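Local coordinates for protein pyridoxamine 5'-phosphate oxidase-related, FMN-binding (Mycobacterium smegmatis, PDB 3F7E) that probably acts as a reductase that uses reduced coenzyme F420 as hydride donor, within the FMN-binding split-barrel family of pyridoxamine 5'-phosphate oxidase relatives, at residues R14-H19 with I68-P73; T46-R51 with A114-I119. All blocks are in the same frame, centred on the assembly; numbering follows the deposited sequence. Where two conformers were deposited one is given.

In the fold
Both contacts reach the same antiparallel sheet, on opposite sides of the chain's centre. Their centres are about 24 Å apart. Their nearest atoms are about 9 Å apart, and they do not touch. Contact 1 ties the lead-in to strand 18-23 to the loop that follows strand 62-68. Contact 2 pairs strand 43-48 with strand 116-127. Along the chain their segments alternate. Strand 76-88 lies between 62-68 and 116-127 in the sheet and bridges the two regions. Contact 1 lies near the second subunit; in contact 2 only R51 reaches it, bonding to O of Q129 of that subunit. No cofactor lies in either contact; the family is one that binds FMN or F420.

Contact 1 of 2, residues R14-H19 with I68-P73; sequences RPLYGH and IDPDNP
R14 and D69 form a salt bridge at the surface. NH2 of R14 donates to OD1 of D69 over 2.9 Å, at an N-H...O angle of 160°. The oxygen lies at the edge of the guanidinium, near its plane. The guanidinium meets the carboxylate from above, with the two planes 73° apart. A bend at chi3 (62°) turns the end of R14 toward the loop, where NH1 of R14 reaches CD of P70 at 3.5 Å. Water 1 adds a second link: it accepts from NH1 of R14 and donates to OD2 of D69 and OD2 of D71. OD2 of D69 also accepts from the backbone N of D71, at 2.9 Å, and of N72. The first bond makes an Asx turn. The two bonds hold the carboxylate in place for R14.

The apolar part is small. CD2 of L16 packs on CD of P70 at 3.7 Å, the side chains crossing at about a right angle. CD1 of L16 lies over one face of the R14 guanidinium, 4.1 Å above its plane.

Water 2 joins the backbones. It donates to O of Y17 at 2.7 Å and accepts from N of I68.

L11 of helix 9-13 touches both L16 and D69. The contact thus fastens the turn after that helix to the loop between strands 62-68 and 76-88.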
ATOM      1  N   ARG A  14     -12.529  10.703   3.481  1.00  9.92           N
ATOM      2  CA  ARG A  14     -12.851   9.816   4.585  1.00  9.51           C
ATOM      3  C   ARG A  14     -11.621   9.484   5.433  1.00  9.08           C
ATOM      4  O   ARG A  14     -10.484   9.469   4.914  1.00  9.82           O
ATOM      5  CB  ARG A  14     -13.481   8.528   4.049  1.00  9.55           C
ATOM      6  CG  ARG A  14     -14.877   8.780   3.454  1.00 10.24           C
ATOM      7  CD  ARG A  14     -15.413   7.587   2.700  1.00 10.51           C
ATOM      8  NE  ARG A  14     -15.594   6.412   3.555  1.00 10.70           N
ATOM      9  CZ  ARG A  14     -15.934   5.199   3.114  1.00  9.85           C
ATOM     10  NH1 ARG A  14     -16.053   4.173   3.964  1.00 10.71           N
ATOM     11  NH2 ARG A  14     -16.154   5.001   1.817  1.00 10.48           N
ATOM     12  N   PRO A  15     -11.843   9.190   6.737  1.00 10.11           N
ATOM     13  CA  PRO A  15     -10.730   8.795   7.624  1.00 10.47           C
ATOM     14  C   PRO A  15     -10.348   7.322   7.416  1.00 10.07           C
ATOM     15  O   PRO A  15     -10.554   6.466   8.307  1.00 11.39           O
ATOM     16  CB  PRO A  15     -11.298   9.071   9.027  1.00 12.47           C
ATOM     17  CG  PRO A  15     -12.793   8.847   8.877  1.00 13.26           C
ATOM     18  CD  PRO A  15     -13.138   9.301   7.459  1.00 10.92           C
ATOM     19  N   LEU A  16      -9.787   7.045   6.237  1.00  9.05           N
ATOM     20  CA  LEU A  16      -9.333   5.714   5.881  1.00  8.67           C
ATOM     21  C   LEU A  16      -7.809   5.682   5.865  1.00  7.69           C
ATOM     22  O   LEU A  16      -7.161   6.698   5.611  1.00  9.40           O
ATOM     23  CB  LEU A  16      -9.846   5.329   4.488  1.00  8.19           C
ATOM     24  CG  LEU A  16     -11.378   5.337   4.336  1.00  9.60           C
ATOM     25  CD1 LEU A  16     -11.742   5.019   2.870  1.00 10.96           C
ATOM     26  CD2 LEU A  16     -12.046   4.371   5.319  1.00 10.89           C
ATOM     27  N   TYR A  17      -7.209   4.517   6.095  1.00  7.51           N
ATOM     28  CA  TYR A  17      -5.765   4.425   5.914  1.00  7.62           C
ATOM     29  C   TYR A  17      -5.374   4.495   4.452  1.00  6.79           C
ATOM     30  O   TYR A  17      -6.025   3.926   3.577  1.00  8.84           O
ATOM     31  CB  TYR A  17      -5.230   3.132   6.513  1.00  8.87           C
ATOM     32  CG  TYR A  17      -5.161   3.175   8.006  1.00 11.16           C
ATOM     33  CD1 TYR A  17      -6.215   2.673   8.777  1.00 13.85           C
ATOM     34  CD2 TYR A  17      -4.042   3.707   8.652  1.00 13.92           C
ATOM     35  CE1 TYR A  17      -6.159   2.701  10.151  1.00 16.56           C
ATOM     36  CE2 TYR A  17      -3.967   3.748  10.035  1.00 15.67           C
ATOM     37  CZ  TYR A  17      -5.040   3.253  10.777  1.00 18.22           C
ATOM     38  OH  TYR A  17      -4.985   3.266  12.154  1.00 20.83           O
ATOM     39  N   GLY A  18      -4.294   5.215   4.183  1.00  6.59           N
ATOM     40  CA  GLY A  18      -3.667   5.174   2.883  1.00  7.06           C
ATOM     41  C   GLY A  18      -2.339   4.438   2.961  1.00  7.29           C
ATOM     42  O   GLY A  18      -1.548   4.687   3.859  1.00 10.70           O
ATOM     43  N   HIS A  19      -2.089   3.562   2.006  1.00  5.31           N
ATOM     44  CA  HIS A  19      -0.873   2.741   2.043  1.00  5.50           C
ATOM     45  C   HIS A  19       0.090   3.435   1.088  1.00  5.28           C
ATOM     46  O   HIS A  19      -0.075   3.426  -0.125  1.00  5.49           O
ATOM     47  CB  HIS A  19      -1.214   1.302   1.660  1.00  6.26           C
ATOM     48  CG  HIS A  19      -2.067   0.646   2.690  1.00  5.06           C
ATOM     49  ND1 HIS A  19      -3.418   0.869   2.910  1.00  8.62           N
ATOM     50  CD2 HIS A  19      -1.674  -0.255   3.620  1.00  5.15           C
ATOM     51  CE1 HIS A  19      -3.803   0.107   3.933  1.00  5.34           C
ATOM     52  NE2 HIS A  19      -2.762  -0.577   4.372  1.00 10.32           N
ATOM     53  N   ILE A  68      -8.568   1.905  -0.061  1.00  6.75           N
ATOM     54  CA  ILE A  68      -9.660   1.032  -0.447  1.00  7.69           C
ATOM     55  C   ILE A  68     -10.850   1.249   0.466  1.00  7.08           C
ATOM     56  O   ILE A  68     -10.695   1.495   1.664  1.00  7.80           O
ATOM     57  CB  ILE A  68      -9.203  -0.462  -0.502  1.00  8.36           C
ATOM     58  CG1 ILE A  68     -10.251  -1.360  -1.172  1.00  8.56           C
ATOM     59  CG2 ILE A  68      -8.810  -0.993   0.890  1.00  9.25           C
ATOM     60  CD1 ILE A  68      -9.709  -2.740  -1.537  1.00 12.04           C
ATOM     61  N   ASP A  69     -12.055   1.194  -0.098  1.00  7.90           N
ATOM     62  CA  ASP A  69     -13.255   1.266   0.722  1.00  8.35           C
ATOM     63  C   ASP A  69     -13.241   0.035   1.657  1.00  8.17           C
ATOM     64  O   ASP A  69     -13.015  -1.082   1.193  1.00  8.81           O
ATOM     65  CB  ASP A  69     -14.483   1.296  -0.195  1.00  9.60           C
ATOM     66  CG  ASP A  69     -15.787   1.467   0.563  1.00  9.96           C
ATOM     67  OD1 ASP A  69     -16.437   2.517   0.418  1.00  9.96           O
ATOM     68  OD2 ASP A  69     -16.132   0.537   1.326  1.00 11.16           O
ATOM     69  N   PRO A  70     -13.449   0.251   2.971  1.00  8.41           N
ATOM     70  CA  PRO A  70     -13.296  -0.869   3.916  1.00  9.21           C
ATOM     71  C   PRO A  70     -14.383  -1.932   3.822  1.00  9.65           C
ATOM     72  O   PRO A  70     -14.203  -3.053   4.322  1.00 10.68           O
ATOM     73  CB  PRO A  70     -13.340  -0.179   5.284  1.00 10.55           C
ATOM     74  CG  PRO A  70     -14.147   1.095   5.026  1.00 10.73           C
ATOM     75  CD  PRO A  70     -13.715   1.531   3.663  1.00  9.32           C
ATOM     76  N   ASP A  71     -15.496  -1.601   3.177  1.00  9.74           N
ATOM     77  CA  ASP A  71     -16.666  -2.481   3.131  1.00 10.68           C
ATOM     78  C   ASP A  71     -16.969  -3.020   1.738  1.00 12.14           C
ATOM     79  O   ASP A  71     -17.578  -4.092   1.593  1.00 13.67           O
ATOM     80  CB  ASP A  71     -17.874  -1.763   3.748  1.00 11.33           C
ATOM     81  CG  ASP A  71     -17.535  -1.149   5.113  1.00 11.29           C
ATOM     82  OD1 ASP A  71     -17.006  -1.879   5.961  1.00 12.93           O
ATOM     83  OD2 ASP A  71     -17.744   0.070   5.335  1.00 13.19           O
ATOM     84  N   ASN A  72     -16.575  -2.268   0.713  1.00 13.40           N
ATOM     85  CA  ASN A  72     -16.634  -2.786  -0.662  1.00 14.68           C
ATOM     86  C   ASN A  72     -15.307  -2.674  -1.369  1.00 15.04           C
ATOM     87  O   ASN A  72     -14.964  -1.586  -1.865  1.00 15.54           O
ATOM     88  CB  ASN A  72     -17.649  -2.074  -1.529  1.00 15.12           C
ATOM     89  CG  ASN A  72     -17.626  -2.578  -2.986  1.00 13.94           C
ATOM     90  OD1 ASN A  72     -16.998  -3.615  -3.322  1.00 17.56           O
ATOM     91  ND2 ASN A  72     -18.266  -1.856  -3.849  1.00 16.51           N
ATOM     92  N   PRO A  73     -14.573  -3.792  -1.452  1.00 17.03           N
ATOM     93  CA  PRO A  73     -13.208  -3.730  -1.978  1.00 17.41           C
ATOM     94  C   PRO A  73     -13.116  -3.413  -3.473  1.00 17.49           C
ATOM     95  O   PRO A  73     -12.033  -3.098  -3.973  1.00 17.98           O
ATOM     96  CB  PRO A  73     -12.654  -5.128  -1.696  1.00 18.37           C
ATOM     97  CG  PRO A  73     -13.840  -5.998  -1.531  1.00 18.75           C
ATOM     98  CD  PRO A  73     -14.955  -5.153  -1.033  1.00 17.80           C
TER
HETATM   99  O   HOH W   1     -17.630   1.891   3.249  1.00 10.72           O
HETATM  100  O   HOH W   2      -7.462   1.768   2.760  1.00 10.62           O

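Contact 2 of 2, residues T46-R51 with A114-I119; sequences THTTKR and ADRVII
T48 and T46 meet the flat guanidinium of R116 in different ways, across an antiparallel strand pair of the split-barrel sheet. CG2 of T48 lies over one face, 3.4 Å above the plane and offset toward the rim. OG1 of T46 sits at the edge and accepts from NH1 of R116 over 2.9 Å. A bend at chi2 (-81°) brings the R116 guanidinium back to both threonines. The H47 ring has CG1 of I119 over one face, 3.2 Å from ND1. That nitrogen is buried and has no polar partner in the model.

H47 and V117 are the hydrogen-bonded pair within these segments, with V117 N to H47 O at 2.8 Å; F45 with I119 continues the pairing. T46-I118 and T48-R116 are non-hydrogen-bonded pairs. Beyond the strand, T49 N donates to D115 O, and CG2 of T49 packs on CG1 of V117. In the loop after the strand, the K50 chain, extended beyond CG, crosses D115 obliquely. In the conformer given its NZ meets OD2 of D115, a salt bridge that may not be constant.

D112 forms a salt bridge with NE of R116, a further polar hold. Y95 of helix 93-101 touches both T46 and R116. Water 3 accepts from OG1 of T46 at 2.7 Å and donates to O of V117.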
ATOM      1  N   THR A  46       2.274  12.784   8.195  1.00  7.36           N
ATOM      2  CA  THR A  46       3.200  13.055   9.272  1.00  8.03           C
ATOM      3  C   THR A  46       4.330  12.025   9.199  1.00  8.45           C
ATOM      4  O   THR A  46       4.092  10.831   9.053  1.00  9.17           O
ATOM      5  CB  THR A  46       2.519  13.044  10.670  1.00  8.44           C
ATOM      6  OG1 THR A  46       3.500  13.278  11.683  1.00  9.00           O
ATOM      7  CG2 THR A  46       1.797  11.714  10.976  1.00 10.70           C
ATOM      8  N   HIS A  47       5.570  12.520   9.264  1.00  9.09           N
ATOM      9  CA  HIS A  47       6.785  11.669   9.231  1.00 10.57           C
ATOM     10  C   HIS A  47       7.762  12.249  10.260  1.00  9.32           C
ATOM     11  O   HIS A  47       7.621  13.384  10.726  1.00  9.13           O
ATOM     12  CB  HIS A  47       7.517  11.733   7.850  1.00 12.80           C
ATOM     13  CG  HIS A  47       6.906  10.921   6.728  1.00 15.28           C
ATOM     14  ND1 HIS A  47       5.638  11.134   6.218  1.00 18.86           N
ATOM     15  CD2 HIS A  47       7.436   9.917   5.988  1.00 18.29           C
ATOM     16  CE1 HIS A  47       5.413  10.284   5.226  1.00 17.52           C
ATOM     17  NE2 HIS A  47       6.492   9.538   5.063  1.00 17.38           N
ATOM     18  N   THR A  48       8.800  11.490  10.583  1.00  9.67           N
ATOM     19  CA  THR A  48       9.964  12.110  11.219  1.00 11.20           C
ATOM     20  C   THR A  48      11.154  12.102  10.260  1.00 11.53           C
ATOM     21  O   THR A  48      11.213  11.343   9.283  1.00 13.70           O
ATOM     22  CB  THR A  48      10.391  11.475  12.543  1.00 12.39           C
ATOM     23  OG1 THR A  48      11.186  10.341  12.227  1.00 15.00           O
ATOM     24  CG2 THR A  48       9.185  11.133  13.431  1.00 12.74           C
ATOM     25  N   THR A  49      12.119  12.949  10.562  1.00 11.04           N
ATOM     26  CA  THR A  49      13.305  13.040   9.736  1.00 12.28           C
ATOM     27  C   THR A  49      14.325  11.916   9.987  1.00 13.12           C
ATOM     28  O   THR A  49      15.387  11.885   9.347  1.00 12.85           O
ATOM     29  CB  THR A  49      14.027  14.342  10.017  1.00 12.93           C
ATOM     30  OG1 THR A  49      14.377  14.375  11.402  1.00 13.35           O
ATOM     31  CG2 THR A  49      13.142  15.549   9.660  1.00 14.20           C
ATOM     32  N   LYS A  50      13.992  11.011  10.903  0.60 13.47           N
ATOM     33  CA  LYS A  50      14.945  10.008  11.377  0.60 14.51           C
ATOM     34  C   LYS A  50      14.740   8.593  10.837  0.60 14.22           C
ATOM     35  O   LYS A  50      15.557   7.699  11.117  0.60 14.57           O
ATOM     36  CB  LYS A  50      14.945   9.975  12.907  0.60 16.07           C
ATOM     37  CG  LYS A  50      15.505  11.231  13.568  0.60 19.03           C
ATOM     38  CD  LYS A  50      15.863  10.964  15.020  0.60 23.59           C
ATOM     39  CE  LYS A  50      16.676  12.111  15.609  0.60 24.98           C
ATOM     40  NZ  LYS A  50      16.503  12.201  17.091  0.60 27.68           N
ATOM     41  N   ARG A  51      13.656   8.372  10.092  1.00 14.35           N
ATOM     42  CA  ARG A  51      13.349   7.042   9.528  1.00 14.96           C
ATOM     43  C   ARG A  51      13.623   6.908   8.033  1.00 12.64           C
ATOM     44  O   ARG A  51      13.781   7.910   7.324  1.00 11.85           O
ATOM     45  CB  ARG A  51      11.884   6.631   9.765  1.00 17.21           C
ATOM     46  CG  ARG A  51      11.257   6.955  11.108  1.00 23.04           C
ATOM     47  CD  ARG A  51      11.463   5.874  12.181  1.00 28.71           C
ATOM     48  NE  ARG A  51      11.359   4.466  11.750  1.00 29.21           N
ATOM     49  CZ  ARG A  51      10.336   3.653  12.021  1.00 36.53           C
ATOM     50  NH1 ARG A  51       9.280   4.097  12.690  1.00 32.10           N
ATOM     51  NH2 ARG A  51      10.361   2.390  11.606  1.00 32.12           N
ATOM     52  N   ALA A 114      10.177  16.877  18.085  1.00 12.68           N
ATOM     53  CA  ALA A 114      11.229  17.767  17.570  1.00 12.82           C
ATOM     54  C   ALA A 114      11.637  17.381  16.144  1.00 12.23           C
ATOM     55  O   ALA A 114      12.085  18.239  15.380  1.00 12.94           O
ATOM     56  CB  ALA A 114      12.450  17.795  18.506  1.00 13.95           C
ATOM     57  N   ASP A 115      11.458  16.107  15.783  1.00 11.89           N
ATOM     58  CA  ASP A 115      11.860  15.601  14.472  1.00 11.24           C
ATOM     59  C   ASP A 115      10.690  15.408  13.495  1.00  9.73           C
ATOM     60  O   ASP A 115      10.869  14.875  12.393  1.00  9.64           O
ATOM     61  CB  ASP A 115      12.599  14.275  14.634  1.00 12.26           C
ATOM     62  CG  ASP A 115      13.814  14.405  15.523  1.00 15.75           C
ATOM     63  OD1 ASP A 115      14.544  15.403  15.373  1.00 18.58           O
ATOM     64  OD2 ASP A 115      14.045  13.507  16.358  1.00 18.95           O
ATOM     65  N   ARG A 116       9.489  15.840  13.890  1.00  9.36           N
ATOM     66  CA  ARG A 116       8.306  15.682  13.050  1.00  8.71           C
ATOM     67  C   ARG A 116       8.270  16.675  11.905  1.00  7.63           C
ATOM     68  O   ARG A 116       8.646  17.848  12.096  1.00  7.63           O
ATOM     69  CB  ARG A 116       7.022  15.799  13.900  1.00  9.53           C
ATOM     70  CG  ARG A 116       6.706  14.539  14.730  1.00 11.12           C
ATOM     71  CD  ARG A 116       6.025  13.472  13.895  1.00 10.43           C
ATOM     72  NE  ARG A 116       6.093  12.168  14.564  1.00 12.16           N
ATOM     73  CZ  ARG A 116       5.630  11.052  14.028  1.00 12.21           C
ATOM     74  NH1 ARG A 116       4.984  11.073  12.865  1.00 12.06           N
ATOM     75  NH2 ARG A 116       5.784   9.908  14.679  1.00 14.53           N
ATOM     76  N   VAL A 117       7.785  16.219  10.747  1.00  7.48           N
ATOM     77  CA  VAL A 117       7.588  17.058   9.577  1.00  7.49           C
ATOM     78  C   VAL A 117       6.231  16.738   8.964  1.00  7.14           C
ATOM     79  O   VAL A 117       5.613  15.692   9.237  1.00  7.54           O
ATOM     80  CB  VAL A 117       8.714  16.867   8.512  1.00  7.92           C
ATOM     81  CG1 VAL A 117      10.084  17.331   9.041  1.00  9.65           C
ATOM     82  CG2 VAL A 117       8.784  15.404   8.056  1.00  8.86           C
ATOM     83  N   ILE A 118       5.798  17.653   8.098  1.00  6.32           N
ATOM     84  CA  ILE A 118       4.628  17.477   7.248  1.00  6.66           C
ATOM     85  C   ILE A 118       5.135  17.231   5.839  1.00  6.15           C
ATOM     86  O   ILE A 118       5.872  18.057   5.295  1.00  7.33           O
ATOM     87  CB  ILE A 118       3.736  18.735   7.222  1.00  6.53           C
ATOM     88  CG1 ILE A 118       3.494  19.292   8.636  1.00  7.51           C
ATOM     89  CG2 ILE A 118       2.460  18.441   6.449  1.00  8.22           C
ATOM     90  CD1 ILE A 118       2.688  20.580   8.658  1.00  8.82           C
ATOM     91  N   ILE A 119       4.770  16.087   5.271  1.00  6.99           N
ATOM     92  CA  ILE A 119       5.151  15.753   3.883  1.00  7.01           C
ATOM     93  C   ILE A 119       3.981  16.102   2.972  1.00  6.65           C
ATOM     94  O   ILE A 119       2.870  15.620   3.213  1.00  7.04           O
ATOM     95  CB  ILE A 119       5.483  14.239   3.737  1.00  7.83           C
ATOM     96  CG1 ILE A 119       6.553  13.789   4.737  1.00 11.02           C
ATOM     97  CG2 ILE A 119       5.845  13.894   2.299  1.00  9.21           C
ATOM     98  CD1 ILE A 119       7.889  14.360   4.511  1.00 15.51           C
TER
HETATM   99  O   HOH W   3       3.996  15.894  11.557  1.00 10.14           O
HETATM  100  O   HOH W   4      14.853  16.786  12.428  1.00 28.41           O